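Local structure of dnab-like replicative helicase (3BH0) at residues Leu72-Pro77 with Ser228-Gln233; Pro242-Leu247 with Asp258-Leu263. The protein is the ATPase domain of G40P, a DnaB-family replicative helicase of phage SPP1 that probably hydrolyses ATP to unwind duplex DNA in the 5'-3' direction. All coordinates share one frame; numbering follows the deposited sequence.

Contact 1: Leu72-Pro77 with Ser228-Gln233; sequences LIAARP and SQLSRQ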
loop_
_atom_site.group_PDB
_atom_site.type_symbol
_atom_site.label_atom_id
_atom_site.label_comp_id
_atom_site.label_asym_id
_atom_site.label_seq_id
_atom_site.Cartn_x
_atom_site.Cartn_y
_atom_site.Cartn_z
ATOM N N LEU A 72 -0.129 -0.473 7.209
ATOM C CA LEU A 72 0.352 0.882 7.136
ATOM C C LEU A 72 1.696 0.927 6.393
ATOM O O LEU A 72 2.600 0.155 6.673
ATOM C CB LEU A 72 0.493 1.422 8.560
ATOM C CG LEU A 72 0.441 2.929 8.710
ATOM C CD1 LEU A 72 -1.015 3.414 8.564
ATOM C CD2 LEU A 72 1.020 3.322 10.051
ATOM N N ILE A 73 1.780 1.815 5.410
ATOM C CA ILE A 73 3.015 2.088 4.689
ATOM C C ILE A 73 3.346 3.529 5.017
ATOM O O ILE A 73 2.727 4.457 4.497
ATOM C CB ILE A 73 2.879 1.898 3.148
ATOM C CG1 ILE A 73 2.503 0.450 2.815
ATOM C CG2 ILE A 73 4.187 2.240 2.464
ATOM C CD1 ILE A 73 2.090 0.230 1.387
ATOM N N ALA A 74 4.303 3.691 5.914
ATOM C CA ALA A 74 4.736 5.001 6.338
ATOM C C ALA A 74 6.188 5.314 5.926
ATOM O O ALA A 74 7.070 4.459 5.941
ATOM C CB ALA A 74 4.536 5.160 7.832
ATOM N N ALA A 75 6.424 6.549 5.522
ATOM C CA ALA A 75 7.768 6.961 5.115
ATOM C C ALA A 75 7.829 8.464 5.060
ATOM O O ALA A 75 6.826 9.120 4.823
ATOM C CB ALA A 75 8.135 6.376 3.745
ATOM N N ARG A 76 9.029 8.984 5.281
ATOM C CA ARG A 76 9.364 10.365 4.994
ATOM C C ARG A 76 9.232 10.637 3.484
ATOM O O ARG A 76 9.127 9.690 2.690
ATOM C CB ARG A 76 10.771 10.659 5.508
ATOM C CG ARG A 76 10.902 10.599 7.025
ATOM C CD ARG A 76 10.206 11.781 7.701
ATOM N NE ARG A 76 10.671 13.053 7.170
ATOM C CZ ARG A 76 9.919 14.143 7.020
ATOM N NH1 ARG A 76 8.632 14.156 7.368
ATOM N NH2 ARG A 76 10.460 15.232 6.487
ATOM N N PRO A 77 9.182 11.926 3.079
ATOM C CA PRO A 77 9.157 12.217 1.642
ATOM C C PRO A 77 10.374 11.657 0.890
ATOM O O PRO A 77 11.474 11.588 1.445
ATOM C CB PRO A 77 9.174 13.750 1.593
ATOM C CG PRO A 77 8.680 14.184 2.922
ATOM C CD PRO A 77 9.119 13.153 3.889
ATOM N N SER A 228 0.981 6.651 5.147
ATOM C CA SER A 228 1.076 7.554 6.270
ATOM C C SER A 228 2.383 8.320 6.227
ATOM O O SER A 228 3.443 7.773 5.899
ATOM C CB SER A 228 0.970 6.783 7.589
ATOM O OG SER A 228 1.321 7.614 8.681
ATOM N N GLN A 229 2.302 9.591 6.580
ATOM C CA GLN A 229 3.469 10.438 6.649
ATOM C C GLN A 229 4.169 10.122 7.954
ATOM O O GLN A 229 3.661 9.336 8.747
ATOM C CB GLN A 229 3.056 11.916 6.552
ATOM C CG GLN A 229 2.348 12.515 7.783
ATOM C CD GLN A 229 1.610 13.845 7.456
ATOM O OE1 GLN A 229 1.841 14.459 6.420
ATOM N NE2 GLN A 229 0.726 14.267 8.341
ATOM N N LEU A 230 5.349 10.698 8.160
ATOM C CA LEU A 230 6.096 10.531 9.417
ATOM C C LEU A 230 6.626 11.869 9.879
ATOM O O LEU A 230 6.746 12.804 9.076
ATOM C CB LEU A 230 7.257 9.533 9.272
ATOM C CG LEU A 230 6.861 8.061 9.274
ATOM C CD1 LEU A 230 7.982 7.211 8.741
ATOM C CD2 LEU A 230 6.464 7.610 10.652
ATOM N N SER A 231 6.935 11.941 11.173
ATOM C CA SER A 231 7.491 13.136 11.817
ATOM C C SER A 231 8.786 13.608 11.138
ATOM O O SER A 231 9.633 12.787 10.760
ATOM C CB SER A 231 7.764 12.818 13.291
ATOM O OG SER A 231 8.257 13.954 13.975
ATOM N N ARG A 232 8.954 14.921 10.989
ATOM C CA ARG A 232 10.178 15.445 10.356
ATOM C C ARG A 232 11.375 15.340 11.291
ATOM O O ARG A 232 12.508 15.628 10.918
ATOM C CB ARG A 232 9.987 16.860 9.796
ATOM C CG ARG A 232 9.786 17.990 10.814
ATOM C CD ARG A 232 9.499 19.340 10.091
ATOM N NE ARG A 232 9.945 19.336 8.683
ATOM C CZ ARG A 232 10.403 20.397 8.008
ATOM N NH1 ARG A 232 10.502 21.583 8.591
ATOM N NH2 ARG A 232 10.766 20.274 6.732
ATOM N N GLN A 233 11.090 14.867 12.499
ATOM C CA GLN A 233 12.069 14.635 13.535
ATOM C C GLN A 233 12.920 13.419 13.235
ATOM O O GLN A 233 13.998 13.250 13.810
ATOM C CB GLN A 233 11.357 14.451 14.867
ATOM C CG GLN A 233 12.062 15.152 16.008
ATOM C CD GLN A 233 11.358 14.977 17.347
ATOM O OE1 GLN A 233 10.642 13.983 17.580
ATOM N NE2 GLN A 233 11.570 15.940 18.246
#
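The guanidinium of Arg76 reaches over to the 228-233 segment and donates from NH1 to Leu230 O at 2.9 Å. The acceptor lies in the guanidinium plane, at its edge, yet NH1 stands 36° above the plane of the Leu230 carbonyl, and the N-H...O angle is a modest 140°. Both faces of the guanidinium are occupied: Arg232 CA sits over the centre of one, 3.6 Å from Arg76 CZ, and CD of the adjacent Pro77 lies over the other. Bends at chi2 (-71°) and chi3 curl the chain back on itself, which lets Arg76 CD pass 3.3 Å from Ser231 O while NH1 turns to the neighbouring carbonyl.

Behind the arginine, Leu230 lays CD1 alongside the backbone of Ala75, 3.6 Å from its N, and rests CG against Ala74 CB. Here strands 70-74 and 223-228, neighbours in the central sheet of a P-loop NTPase fold, run in parallel: Ala74 and Ser228 form a bridge in which Ser228 N donates to Ile73 O (2.9 Å) and Ala75 N to Ser228 O (3.2 Å). Ala74 CA adds a C-H...O contact to that same carbonyl. On the face these two residues share, Ala74 CB meets Ser228 CB at 3.9 Å. Leu72 CD1 packs next to the same serine carbon.

Further out, Ser228 OG turns to the carbonyl of Gln229, meeting it in plane on a lone pair, and also bonds Gln191. Glu235 forms a salt bridge with Arg76 NE, giving the guanidinium a second grip. Ala75 O accepts a bond from Lys81 NZ, both residues belonging to what is probably the Walker A (P-loop) motif.

Contact 2: Pro242-Leu247 with Asp258-Leu263; sequences PMLSDL and DIIEFL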
loop_
_atom_site.group_PDB
_atom_site.type_symbol
_atom_site.label_atom_id
_atom_site.label_comp_id
_atom_site.label_asym_id
_atom_site.label_seq_id
_atom_site.Cartn_x
_atom_site.Cartn_y
_atom_site.Cartn_z
ATOM N N PRO A 242 13.231 5.047 10.094
ATOM C CA PRO A 242 12.043 5.351 10.904
ATOM C C PRO A 242 11.865 4.346 12.013
ATOM O O PRO A 242 12.228 3.184 11.847
ATOM C CB PRO A 242 10.888 5.234 9.904
ATOM C CG PRO A 242 11.531 5.314 8.560
ATOM C CD PRO A 242 12.872 4.684 8.715
ATOM N N MET A 243 11.333 4.796 13.143
ATOM C CA MET A 243 10.920 3.879 14.210
ATOM C C MET A 243 9.472 4.107 14.589
ATOM O O MET A 243 8.863 5.076 14.146
ATOM C CB MET A 243 11.820 3.991 15.435
ATOM C CG MET A 243 11.919 5.359 16.020
ATOM S SD MET A 243 13.346 5.448 17.101
ATOM C CE MET A 243 14.605 4.638 16.111
ATOM N N LEU A 244 8.931 3.209 15.407
ATOM C CA LEU A 244 7.509 3.238 15.759
ATOM C C LEU A 244 7.110 4.514 16.483
ATOM O O LEU A 244 6.004 5.015 16.285
ATOM C CB LEU A 244 7.096 1.995 16.553
ATOM C CG LEU A 244 7.093 0.666 15.794
ATOM C CD1 LEU A 244 6.939 -0.475 16.793
ATOM C CD2 LEU A 244 6.009 0.596 14.739
ATOM N N SER A 245 8.025 5.043 17.293
ATOM C CA SER A 245 7.844 6.333 17.955
ATOM C C SER A 245 7.678 7.517 16.975
ATOM O O SER A 245 7.168 8.571 17.362
ATOM C CB SER A 245 9.003 6.607 18.928
ATOM O OG SER A 245 10.177 7.011 18.237
ATOM N N ASP A 246 8.090 7.350 15.716
ATOM C CA ASP A 246 7.954 8.422 14.710
ATOM C C ASP A 246 6.507 8.726 14.303
ATOM O O ASP A 246 6.216 9.775 13.710
ATOM C CB ASP A 246 8.812 8.124 13.478
ATOM C CG ASP A 246 10.290 8.193 13.778
ATOM O OD1 ASP A 246 10.688 9.080 14.567
ATOM O OD2 ASP A 246 11.050 7.366 13.230
ATOM N N LEU A 247 5.601 7.809 14.630
ATOM C CA LEU A 247 4.187 8.002 14.329
ATOM C C LEU A 247 3.521 8.943 15.353
ATOM O O LEU A 247 2.313 8.888 15.545
ATOM C CB LEU A 247 3.475 6.643 14.237
ATOM C CG LEU A 247 3.945 5.657 13.153
ATOM C CD1 LEU A 247 3.654 4.201 13.535
ATOM C CD2 LEU A 247 3.348 5.988 11.792
ATOM N N ASP A 258 -1.989 -4.152 11.901
ATOM C CA ASP A 258 -1.411 -5.475 12.008
ATOM C C ASP A 258 -0.008 -5.459 11.417
ATOM O O ASP A 258 0.911 -6.101 11.930
ATOM C CB ASP A 258 -2.324 -6.472 11.284
ATOM C CG ASP A 258 -3.762 -6.339 11.739
ATOM O OD1 ASP A 258 -3.996 -6.416 12.971
ATOM O OD2 ASP A 258 -4.644 -6.088 10.893
ATOM N N ILE A 259 0.140 -4.706 10.331
ATOM C CA ILE A 259 1.409 -4.586 9.641
ATOM C C ILE A 259 1.776 -3.114 9.430
ATOM O O ILE A 259 0.958 -2.307 8.989
ATOM C CB ILE A 259 1.407 -5.365 8.309
ATOM C CG1 ILE A 259 1.014 -6.828 8.565
ATOM C CG2 ILE A 259 2.792 -5.282 7.649
ATOM C CD1 ILE A 259 0.765 -7.687 7.328
ATOM N N ILE A 260 3.007 -2.779 9.772
ATOM C CA ILE A 260 3.542 -1.463 9.510
ATOM C C ILE A 260 4.841 -1.611 8.745
ATOM O O ILE A 260 5.842 -2.111 9.261
ATOM C CB ILE A 260 3.766 -0.658 10.806
ATOM C CG1 ILE A 260 2.438 -0.491 11.559
ATOM C CG2 ILE A 260 4.450 0.698 10.494
ATOM C CD1 ILE A 260 2.555 0.175 12.946
ATOM N N GLU A 261 4.818 -1.184 7.495
ATOM C CA GLU A 261 6.029 -1.184 6.713
ATOM C C GLU A 261 6.553 0.234 6.487
ATOM O O GLU A 261 5.878 1.072 5.907
ATOM C CB GLU A 261 5.863 -1.995 5.424
ATOM C CG GLU A 261 4.492 -1.972 4.831
ATOM C CD GLU A 261 4.220 -3.136 3.896
ATOM O OE1 GLU A 261 3.933 -4.226 4.398
ATOM O OE2 GLU A 261 4.242 -2.958 2.663
ATOM N N PHE A 262 7.740 0.498 7.026
ATOM C CA PHE A 262 8.469 1.729 6.774
ATOM C C PHE A 262 9.329 1.568 5.526
ATOM O O PHE A 262 9.818 0.476 5.235
ATOM C CB PHE A 262 9.383 2.073 7.950
ATOM C CG PHE A 262 8.662 2.438 9.222
ATOM C CD1 PHE A 262 7.575 3.295 9.211
ATOM C CD2 PHE A 262 9.121 1.964 10.442
ATOM C CE1 PHE A 262 6.929 3.648 10.405
ATOM C CE2 PHE A 262 8.497 2.319 11.644
ATOM C CZ PHE A 262 7.397 3.158 11.622
ATOM N N LEU A 263 9.489 2.661 4.792
ATOM C CA LEU A 263 10.422 2.731 3.678
ATOM C C LEU A 263 11.564 3.674 4.026
ATOM O O LEU A 263 11.362 4.741 4.598
ATOM C CB LEU A 263 9.726 3.200 2.401
ATOM C CG LEU A 263 8.963 2.237 1.474
ATOM C CD1 LEU A 263 8.581 0.891 2.079
ATOM C CD2 LEU A 263 7.725 2.931 0.998
#
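Pro242 lies over one face of the Phe262 ring in a CH-pi contact, its CB 3.8 Å from the ring centroid and 18° off the normal. The setting is the P-loop NTPase core of the DnaB-like C-terminal domain: strand 259-265 lies next to strand 70-74 in the central sheet, and a loop with the short 3-10 turn 244-246 packs onto it. Ile260, two residues back along the strand, offers CG2 to the opposite face, displaced toward the rim, so the aromatic ring is held between proline and isoleucine.

Apolar contacts continue beyond the ring. Leu244 CD2 meets Ile260 CD1 at 3.9 Å, the two side chains running obliquely to one another, and Leu247 CD1 comes in near the plane of the Phe262 ring, at its edge, 4.3 Å from CZ. With chi1 at -60°, Ile260 holds CG1 anti to its carbonyl carbon, and CD1 extends from there to both leucines.

The hydrogen bonds of the 242-247 segment brace the loop itself. Asp246 N donates to Met243 O, whose oxygen also approaches Phe262 CZ obliquely at 3.5 Å. Arg237 forms a salt bridge with Asp246 OD2, and that oxygen also takes the nearly straight bond from Met243 N (2.6 Å, 171°), which arrives from above the carboxylate plane.

Overall arrangement
Strands 70-74 and 259-265 are neighbours in the central sheet, so contacts 1 and 2 join side by side, with centres about 8 Å apart; Leu72 O lies 2.7 Å from Glu261 N, a probable hydrogen bond. Both are mainly buried, but contact 1 runs from the sheet interior out to exposed Arg232, whereas contact 2 buries its strand side, with Met243 exposed on the loop side. Their chemistry differs too: where two strands run side by side, contact 1 relies on backbone bonds supplemented by an arginine, whereas the loop laid over a strand in contact 2 meets it through apolar side chains. Leu230, touching Pro242, Asp246 and Leu247, ties the two loop segments together.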